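Local structure of nucleoside 2-deoxyribosyltransferase (7M5H) at residues B[4-9]-B[67-72]. The protein probably cleaves the N-glycosidic bond of deoxynucleoside monophosphates such as 5-hydroxymethyl-dUMP, or transfers their 2-deoxyribosyl group. Sequence-based numbering, arbitrary orientation.
Sequences MTKIYF and VLASDL
Val67 sets its CG2 methyl over the centre of the Tyr8 ring, a CH-pi contact 3.6 Å from CG2 to the ring centroid and 12° off the normal. This joins strand 5-10 of a parallel, Rossmann-like sheet, first in the chain and flanked by 36-39 and 72-76, to the end of helix 56-68, where the chain turns into strand 72-76. With CG anti to the backbone N (chi1 -177°), the Tyr8 ring lies alongside the last helical turn, and its hydroxyl is hydrogen-bonded to Glu89 and Asp63. Ser70 packs its CB against CB of Tyr8, while Ser70 N donates to Val67 O, closing the turn after the helix. Parallel pairing then begins: Tyr8 N donates to Leu72 O at 3.0 Å, and Leu72 N to Lys6 O at 3.2 Å. Lys6 O also takes a 2.7 Å bond from Asp71 N, so two successive amides grip one carbonyl. On the other side of strand 5-10, strand 36-39 pairs with Thr5 and Ile7. The Asp71 side chain extends the pairing beyond the strand start: its OD2 accepts a nearly straight 3.0 Å bond from Lys6 N, which comes from the anti side but tilted 25° out of the carboxylate plane.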
loop_
_atom_site.group_PDB
_atom_site.type_symbol
_atom_site.label_atom_id
_atom_site.label_comp_id
_atom_site.label_asym_id
_atom_site.label_seq_id
_atom_site.Cartn_x
_atom_site.Cartn_y
_atom_site.Cartn_z
HETATM N N MSE B 4 -3.207 -25.545 27.614
HETATM C CA MSE B 4 -2.670 -25.171 26.310
HETATM C C MSE B 4 -3.003 -23.722 25.965
HETATM O O MSE B 4 -4.076 -23.223 26.304
HETATM C CB MSE B 4 -3.212 -26.103 25.223
HETATM C CG MSE B 4 -2.873 -27.570 25.438
HETATM SE SE MSE B 4 -0.962 -27.936 25.302
HETATM C CE MSE B 4 -0.722 -27.594 23.397
ATOM N N THR B 5 -2.070 -23.048 25.296
ATOM C CA THR B 5 -2.257 -21.678 24.831
ATOM C C THR B 5 -2.347 -21.708 23.309
ATOM O O THR B 5 -1.353 -21.982 22.628
ATOM C CB THR B 5 -1.117 -20.773 25.294
ATOM O OG1 THR B 5 -1.094 -20.724 26.726
ATOM C CG2 THR B 5 -1.299 -19.363 24.747
ATOM N N LYS B 6 -3.537 -21.434 22.780
ATOM C CA LYS B 6 -3.763 -21.438 21.341
ATOM C C LYS B 6 -3.421 -20.063 20.779
ATOM O O LYS B 6 -3.995 -19.053 21.198
ATOM C CB LYS B 6 -5.208 -21.814 21.018
ATOM C CG LYS B 6 -5.641 -23.152 21.604
ATOM C CD LYS B 6 -6.912 -23.663 20.945
ATOM C CE LYS B 6 -6.674 -23.992 19.478
ATOM N NZ LYS B 6 -7.900 -24.517 18.816
ATOM N N ILE B 7 -2.484 -20.029 19.833
ATOM C CA ILE B 7 -1.991 -18.791 19.241
ATOM C C ILE B 7 -2.371 -18.771 17.768
ATOM O O ILE B 7 -2.162 -19.759 17.053
ATOM C CB ILE B 7 -0.469 -18.652 19.410
ATOM C CG1 ILE B 7 -0.090 -18.620 20.891
ATOM C CG2 ILE B 7 0.035 -17.403 18.702
ATOM C CD1 ILE B 7 1.400 -18.493 21.130
ATOM N N TYR B 8 -2.929 -17.651 17.319
ATOM C CA TYR B 8 -3.175 -17.410 15.904
ATOM C C TYR B 8 -2.088 -16.482 15.379
ATOM O O TYR B 8 -1.888 -15.388 15.919
ATOM C CB TYR B 8 -4.558 -16.800 15.674
ATOM C CG TYR B 8 -4.889 -16.590 14.213
ATOM C CD1 TYR B 8 -5.437 -17.614 13.451
ATOM C CD2 TYR B 8 -4.652 -15.369 13.594
ATOM C CE1 TYR B 8 -5.739 -17.428 12.115
ATOM C CE2 TYR B 8 -4.950 -15.173 12.259
ATOM C CZ TYR B 8 -5.494 -16.206 11.524
ATOM O OH TYR B 8 -5.794 -16.016 10.195
ATOM N N PHE B 9 -1.390 -16.916 14.335
ATOM C CA PHE B 9 -0.299 -16.145 13.744
ATOM C C PHE B 9 -0.862 -15.350 12.571
ATOM O O PHE B 9 -1.112 -15.899 11.495
ATOM C CB PHE B 9 0.838 -17.061 13.308
ATOM C CG PHE B 9 2.109 -16.334 12.974
ATOM C CD1 PHE B 9 3.066 -16.107 13.948
ATOM C CD2 PHE B 9 2.344 -15.875 11.688
ATOM C CE1 PHE B 9 4.236 -15.438 13.647
ATOM C CE2 PHE B 9 3.512 -15.207 11.379
ATOM C CZ PHE B 9 4.459 -14.987 12.360
ATOM N N VAL B 67 -9.311 -17.404 14.317
ATOM C CA VAL B 67 -9.006 -16.254 15.166
ATOM C C VAL B 67 -9.756 -16.359 16.488
ATOM O O VAL B 67 -9.168 -16.229 17.568
ATOM C CB VAL B 67 -9.336 -14.941 14.434
ATOM C CG1 VAL B 67 -9.222 -13.759 15.388
ATOM C CG2 VAL B 67 -8.421 -14.750 13.232
ATOM N N LEU B 68 -11.066 -16.610 16.421
ATOM C CA LEU B 68 -11.893 -16.632 17.623
ATOM C C LEU B 68 -11.567 -17.802 18.542
ATOM O O LEU B 68 -11.824 -17.714 19.746
ATOM C CB LEU B 68 -13.373 -16.674 17.240
ATOM C CG LEU B 68 -13.904 -15.487 16.435
ATOM C CD1 LEU B 68 -15.413 -15.583 16.259
ATOM C CD2 LEU B 68 -13.520 -14.175 17.097
ATOM N N ALA B 69 -11.014 -18.890 18.009
ATOM C CA ALA B 69 -10.657 -20.042 18.827
ATOM C C ALA B 69 -9.307 -19.888 19.514
ATOM O O ALA B 69 -8.890 -20.801 20.236
ATOM C CB ALA B 69 -10.656 -21.311 17.971
ATOM N N SER B 70 -8.626 -18.765 19.326
ATOM C CA SER B 70 -7.293 -18.563 19.871
ATOM C C SER B 70 -7.358 -17.818 21.198
ATOM O O SER B 70 -8.305 -17.078 21.476
ATOM C CB SER B 70 -6.413 -17.791 18.886
ATOM O OG SER B 70 -6.907 -16.478 18.683
ATOM N N ASP B 71 -6.333 -18.033 22.023
ATOM C CA ASP B 71 -6.184 -17.308 23.278
ATOM C C ASP B 71 -5.308 -16.074 23.129
ATOM O O ASP B 71 -5.398 -15.160 23.955
ATOM C CB ASP B 71 -5.585 -18.222 24.351
ATOM C CG ASP B 71 -6.418 -19.464 24.593
ATOM O OD1 ASP B 71 -7.634 -19.326 24.844
ATOM O OD2 ASP B 71 -5.858 -20.577 24.523
ATOM N N LEU B 72 -4.472 -16.035 22.094
ATOM C CA LEU B 72 -3.553 -14.935 21.852
ATOM C C LEU B 72 -3.331 -14.824 20.352
ATOM O O LEU B 72 -3.238 -15.838 19.657
ATOM C CB LEU B 72 -2.217 -15.156 22.573
ATOM C CG LEU B 72 -1.086 -14.180 22.244
ATOM C CD1 LEU B 72 -1.410 -12.787 22.766
ATOM C CD2 LEU B 72 0.240 -14.675 22.798
#